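Local coordinates for protein transcriptional regulator, MarR family (Silicibacter pomeroyi DSS-3, PDB 3BOQ) that probably binds DNA as a dimeric transcription factor of the MarR family, through a winged helix-turn-helix domain, at residues Leu39-Met53 with Gly112-Ile126. Sequence-based numbering, arbitrary orientation.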
loop_
_atom_site.group_PDB
_atom_site.type_symbol
_atom_site.label_atom_id
_atom_site.label_comp_id
_atom_site.label_asym_id
_atom_site.label_seq_id
_atom_site.Cartn_x
_atom_site.Cartn_y
_atom_site.Cartn_z
ATOM N N LEU B 39 -3.605 9.126 12.781
ATOM C CA LEU B 39 -4.469 8.244 13.558
ATOM C C LEU B 39 -3.782 7.817 14.860
ATOM O O LEU B 39 -4.438 7.692 15.914
ATOM C CB LEU B 39 -4.855 7.016 12.719
ATOM C CG LEU B 39 -6.110 6.235 13.097
ATOM C CD1 LEU B 39 -7.383 7.138 13.183
ATOM C CD2 LEU B 39 -6.303 5.056 12.174
ATOM N N LEU B 40 -2.466 7.614 14.776
ATOM C CA LEU B 40 -1.643 7.264 15.933
ATOM C C LEU B 40 -1.565 8.450 16.898
ATOM O O LEU B 40 -1.853 8.300 18.099
ATOM C CB LEU B 40 -0.242 6.752 15.536
ATOM C CG LEU B 40 -0.004 5.225 15.528
ATOM C CD1 LEU B 40 1.324 4.808 14.819
ATOM C CD2 LEU B 40 -0.034 4.625 16.931
ATOM N N ASP B 41 -1.207 9.625 16.376
ATOM C CA ASP B 41 -1.163 10.817 17.194
ATOM C C ASP B 41 -2.516 11.042 17.887
ATOM O O ASP B 41 -2.540 11.216 19.096
ATOM C CB ASP B 41 -0.711 12.063 16.418
ATOM C CG ASP B 41 -0.864 13.343 17.245
ATOM O OD1 ASP B 41 -0.007 13.634 18.131
ATOM O OD2 ASP B 41 -1.871 14.058 17.041
ATOM N N GLU B 42 -3.627 11.007 17.158
ATOM C CA GLU B 42 -4.936 11.298 17.772
ATOM C C GLU B 42 -5.540 10.195 18.684
ATOM O O GLU B 42 -6.325 10.490 19.551
ATOM C CB GLU B 42 -5.935 11.755 16.698
ATOM C CG GLU B 42 -5.309 12.839 15.813
ATOM C CD GLU B 42 -6.302 13.665 14.995
ATOM O OE1 GLU B 42 -7.529 13.621 15.289
ATOM O OE2 GLU B 42 -5.828 14.375 14.057
ATOM N N THR B 43 -5.124 8.945 18.521
ATOM C CA THR B 43 -5.870 7.798 19.026
ATOM C C THR B 43 -4.927 6.708 19.601
ATOM O O THR B 43 -5.362 5.826 20.345
ATOM C CB THR B 43 -6.682 7.187 17.822
ATOM O OG1 THR B 43 -7.737 8.080 17.441
ATOM C CG2 THR B 43 -7.281 5.845 18.134
ATOM N N GLY B 44 -3.651 6.746 19.231
ATOM C CA GLY B 44 -2.718 5.715 19.654
ATOM C C GLY B 44 -2.931 4.383 18.953
ATOM O O GLY B 44 -2.334 3.389 19.323
ATOM N N LEU B 45 -3.802 4.380 17.943
ATOM C CA LEU B 45 -4.047 3.266 17.036
ATOM C C LEU B 45 -3.348 3.460 15.690
ATOM O O LEU B 45 -3.347 4.566 15.115
ATOM C CB LEU B 45 -5.528 3.139 16.754
ATOM C CG LEU B 45 -6.301 2.029 17.437
ATOM C CD1 LEU B 45 -5.873 1.856 18.864
ATOM C CD2 LEU B 45 -7.784 2.376 17.322
ATOM N N SER B 46 -2.751 2.365 15.226
ATOM C CA SER B 46 -2.176 2.217 13.897
ATOM C C SER B 46 -3.277 2.047 12.901
ATOM O O SER B 46 -4.362 1.578 13.252
ATOM C CB SER B 46 -1.391 0.910 13.844
ATOM O OG SER B 46 -0.043 1.214 13.909
ATOM N N LEU B 47 -2.980 2.340 11.642
ATOM C CA LEU B 47 -3.892 1.979 10.595
ATOM C C LEU B 47 -4.095 0.458 10.549
ATOM O O LEU B 47 -5.226 -0.007 10.410
ATOM C CB LEU B 47 -3.401 2.527 9.258
ATOM C CG LEU B 47 -4.454 2.791 8.193
ATOM C CD1 LEU B 47 -5.599 3.631 8.771
ATOM C CD2 LEU B 47 -3.807 3.449 6.930
ATOM N N ALA B 48 -3.000 -0.313 10.655
ATOM C CA ALA B 48 -3.087 -1.784 10.705
ATOM C C ALA B 48 -4.046 -2.254 11.837
ATOM O O ALA B 48 -4.907 -3.114 11.609
ATOM C CB ALA B 48 -1.697 -2.405 10.840
ATOM N N LYS B 49 -3.915 -1.655 13.025
ATOM C CA LYS B 49 -4.774 -1.934 14.176
ATOM C C LYS B 49 -6.229 -1.531 13.983
ATOM O O LYS B 49 -7.155 -2.315 14.258
ATOM C CB LYS B 49 -4.231 -1.213 15.402
ATOM C CG LYS B 49 -2.985 -1.859 16.004
ATOM C CD LYS B 49 -2.759 -1.392 17.415
ATOM C CE LYS B 49 -1.477 -1.934 17.910
ATOM N NZ LYS B 49 -1.122 -1.302 19.200
ATOM N N PHE B 50 -6.424 -0.290 13.540
ATOM C CA PHE B 50 -7.742 0.225 13.201
ATOM C C PHE B 50 -8.396 -0.713 12.190
ATOM O O PHE B 50 -9.550 -1.115 12.373
ATOM C CB PHE B 50 -7.649 1.658 12.641
ATOM C CG PHE B 50 -8.971 2.190 12.168
ATOM C CD1 PHE B 50 -9.898 2.687 13.083
ATOM C CD2 PHE B 50 -9.329 2.109 10.821
ATOM C CE1 PHE B 50 -11.154 3.131 12.674
ATOM C CE2 PHE B 50 -10.583 2.561 10.385
ATOM C CZ PHE B 50 -11.500 3.083 11.318
ATOM N N ASP B 51 -7.650 -1.070 11.137
ATOM C CA ASP B 51 -8.138 -1.997 10.132
ATOM C C ASP B 51 -8.672 -3.338 10.694
ATOM O O ASP B 51 -9.806 -3.732 10.371
ATOM C CB ASP B 51 -7.084 -2.205 9.041
ATOM C CG ASP B 51 -7.467 -3.293 8.054
ATOM O OD1 ASP B 51 -8.659 -3.350 7.669
ATOM O OD2 ASP B 51 -6.573 -4.095 7.675
ATOM N N ALA B 52 -7.877 -4.025 11.525
ATOM C CA ALA B 52 -8.334 -5.243 12.217
ATOM C C ALA B 52 -9.606 -5.030 13.043
ATOM O O ALA B 52 -10.564 -5.816 12.959
ATOM C CB ALA B 52 -7.219 -5.814 13.091
HETATM N N MSE B 53 -9.621 -3.965 13.837
HETATM C CA MSE B 53 -10.793 -3.648 14.682
HETATM C C MSE B 53 -12.088 -3.396 13.898
HETATM O O MSE B 53 -13.175 -3.735 14.359
HETATM C CB MSE B 53 -10.494 -2.468 15.588
HETATM C CG MSE B 53 -9.381 -2.758 16.541
HETATM SE SE MSE B 53 -8.747 -1.188 17.524
HETATM C CE MSE B 53 -10.315 -0.922 18.729
ATOM N N GLY B 112 -12.669 -1.500 23.631
ATOM C CA GLY B 112 -12.175 -1.583 22.260
ATOM C C GLY B 112 -13.215 -1.029 21.301
ATOM O O GLY B 112 -12.872 -0.310 20.364
ATOM N N LEU B 113 -14.491 -1.343 21.536
ATOM C CA LEU B 113 -15.570 -0.850 20.679
ATOM C C LEU B 113 -15.839 0.669 20.829
ATOM O O LEU B 113 -16.079 1.346 19.841
ATOM C CB LEU B 113 -16.845 -1.686 20.872
ATOM C CG LEU B 113 -18.113 -1.345 20.081
ATOM C CD1 LEU B 113 -17.925 -1.516 18.554
ATOM C CD2 LEU B 113 -19.276 -2.186 20.599
ATOM N N THR B 114 -15.785 1.196 22.049
ATOM C CA THR B 114 -15.792 2.645 22.279
ATOM C C THR B 114 -14.625 3.355 21.567
ATOM O O THR B 114 -14.835 4.383 20.931
ATOM C CB THR B 114 -15.740 2.962 23.785
ATOM O OG1 THR B 114 -16.990 2.611 24.389
ATOM C CG2 THR B 114 -15.450 4.452 24.029
ATOM N N THR B 115 -13.408 2.811 21.696
ATOM C CA THR B 115 -12.208 3.359 21.055
ATOM C C THR B 115 -12.390 3.312 19.523
ATOM O O THR B 115 -12.059 4.267 18.824
ATOM C CB THR B 115 -10.892 2.610 21.511
ATOM O OG1 THR B 115 -10.619 2.884 22.894
ATOM C CG2 THR B 115 -9.666 3.052 20.706
ATOM N N PHE B 116 -12.953 2.216 19.017
ATOM C CA PHE B 116 -13.155 2.053 17.600
ATOM C C PHE B 116 -14.033 3.153 16.985
ATOM O O PHE B 116 -13.704 3.702 15.929
ATOM C CB PHE B 116 -13.743 0.673 17.257
ATOM C CG PHE B 116 -14.019 0.535 15.799
ATOM C CD1 PHE B 116 -12.951 0.401 14.894
ATOM C CD2 PHE B 116 -15.317 0.684 15.307
ATOM C CE1 PHE B 116 -13.181 0.365 13.534
ATOM C CE2 PHE B 116 -15.571 0.635 13.930
ATOM C CZ PHE B 116 -14.506 0.477 13.038
ATOM N N LYS B 117 -15.153 3.460 17.640
ATOM C CA LYS B 117 -16.058 4.497 17.169
ATOM C C LYS B 117 -15.400 5.888 17.182
ATOM O O LYS B 117 -15.507 6.620 16.190
ATOM C CB LYS B 117 -17.388 4.467 17.933
ATOM C CG LYS B 117 -18.097 3.118 17.790
ATOM C CD LYS B 117 -19.456 3.040 18.503
ATOM C CE LYS B 117 -19.947 1.580 18.550
ATOM N NZ LYS B 117 -21.222 1.378 19.293
ATOM N N GLN B 118 -14.712 6.243 18.271
ATOM C CA GLN B 118 -13.942 7.492 18.301
ATOM C C GLN B 118 -12.882 7.484 17.202
ATOM O O GLN B 118 -12.660 8.509 16.563
ATOM C CB GLN B 118 -13.252 7.737 19.663
ATOM C CG GLN B 118 -14.149 7.775 20.915
ATOM C CD GLN B 118 -13.325 7.845 22.223
ATOM O OE1 GLN B 118 -12.514 6.964 22.529
ATOM N NE2 GLN B 118 -13.538 8.902 22.993
ATOM N N ALA B 119 -12.230 6.337 16.975
ATOM C CA ALA B 119 -11.137 6.242 16.001
ATOM C C ALA B 119 -11.651 6.284 14.557
ATOM O O ALA B 119 -10.966 6.763 13.630
ATOM C CB ALA B 119 -10.317 4.983 16.240
ATOM N N SER B 120 -12.858 5.748 14.391
ATOM C CA SER B 120 -13.576 5.740 13.129
ATOM C C SER B 120 -13.930 7.170 12.713
ATOM O O SER B 120 -13.804 7.527 11.550
ATOM C CB SER B 120 -14.834 4.894 13.292
ATOM O OG SER B 120 -15.388 4.596 12.043
ATOM N N GLU B 121 -14.355 7.985 13.672
ATOM C CA GLU B 121 -14.644 9.395 13.451
ATOM C C GLU B 121 -13.362 10.106 13.001
ATOM O O GLU B 121 -13.360 10.831 11.986
ATOM C CB GLU B 121 -15.188 10.012 14.750
ATOM C CG GLU B 121 -16.163 11.161 14.603
ATOM C CD GLU B 121 -17.033 11.393 15.888
ATOM O OE1 GLU B 121 -16.698 10.871 17.004
ATOM O OE2 GLU B 121 -18.061 12.120 15.778
ATOM N N ALA B 122 -12.285 9.878 13.756
ATOM C CA ALA B 122 -10.954 10.460 13.513
ATOM C C ALA B 122 -10.382 10.088 12.146
ATOM O O ALA B 122 -9.821 10.931 11.455
ATOM C CB ALA B 122 -9.976 10.044 14.620
ATOM N N HIS B 123 -10.530 8.817 11.792
ATOM C CA HIS B 123 -10.033 8.241 10.541
ATOM C C HIS B 123 -10.665 8.926 9.301
ATOM O O HIS B 123 -9.950 9.273 8.353
ATOM C CB HIS B 123 -10.360 6.740 10.527
ATOM C CG HIS B 123 -10.118 6.076 9.214
ATOM N ND1 HIS B 123 -11.012 6.151 8.169
ATOM C CD2 HIS B 123 -9.096 5.301 8.779
ATOM C CE1 HIS B 123 -10.545 5.460 7.146
ATOM N NE2 HIS B 123 -9.383 4.939 7.491
ATOM N N ASN B 124 -11.998 9.073 9.321
ATOM C CA ASN B 124 -12.748 9.694 8.249
ATOM C C ASN B 124 -12.547 11.202 8.178
ATOM O O ASN B 124 -12.595 11.780 7.093
ATOM C CB ASN B 124 -14.245 9.372 8.378
ATOM C CG ASN B 124 -14.546 7.873 8.212
ATOM O OD1 ASN B 124 -13.695 7.100 7.780
ATOM N ND2 ASN B 124 -15.751 7.471 8.558
ATOM N N ARG B 125 -12.353 11.859 9.322
ATOM C CA ARG B 125 -11.913 13.243 9.314
ATOM C C ARG B 125 -10.481 13.385 8.704
ATOM O O ARG B 125 -10.249 14.249 7.868
ATOM C CB ARG B 125 -12.018 13.877 10.728
ATOM C CG ARG B 125 -11.505 15.326 10.761
ATOM C CD ARG B 125 -11.632 16.056 12.102
ATOM N NE ARG B 125 -11.703 15.155 13.243
ATOM C CZ ARG B 125 -10.659 14.538 13.804
ATOM N NH1 ARG B 125 -9.427 14.710 13.326
ATOM N NH2 ARG B 125 -10.856 13.729 14.839
ATOM N N ILE B 126 -9.536 12.537 9.114
ATOM C CA ILE B 126 -8.151 12.669 8.629
ATOM C C ILE B 126 -8.090 12.458 7.113
ATOM O O ILE B 126 -7.450 13.237 6.383
ATOM C CB ILE B 126 -7.151 11.730 9.393
ATOM C CG1 ILE B 126 -7.009 12.161 10.869
ATOM C CG2 ILE B 126 -5.775 11.763 8.769
ATOM C CD1 ILE B 126 -6.747 10.989 11.810
#
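The ring of Phe50 lies between His123 and Phe116 in an aromatic cluster where helix 12-43 and the first helix of the winged helix-turn-helix domain (47-58) pack on helix 110-130. Its CE2 sits over one face of the His123 imidazole, an offset stack with planes 14° apart, and His123 CB lies off-centre over a face of the Phe50 ring in a CH-pi contact. Leu47 CD1 meets the imidazole at its edge, while ND1 donates in the ring plane to Asn124 OD1 (2.9 Å), which fixes the ring's rotation. The Phe116 ring is nearly parallel to that of Phe50 but slid aside, meeting it CE1 to CE1 at 3.5 Å; the backbone O of Met53 lies over one of its faces, and Met53 CB packs on its CD1 (3.8 Å). With CG anti to the backbone N (chi1 175°), Phe50 is a knob among Phe116, Ala119, Ser120 and His123. Replacing it by an alanine would probably open a gap there and leave the imidazole without its stacking partner. Small Ala119 lets Thr43 CG2 come within 3.7 Å of its CB. Leu39 is a second knob, its branched end sending CD1 among Ala119, Ala122, His123 and Ile126. Trp21 of the second subunit packs on Leu47 and His123, placing this side at the subunit interface. At the solvent-exposed end, Glu42 and Arg125 form a nearly coplanar salt bridge: the syn lone pair of Glu42 OE1 receives Arg125 NH1 at 2.9 Å.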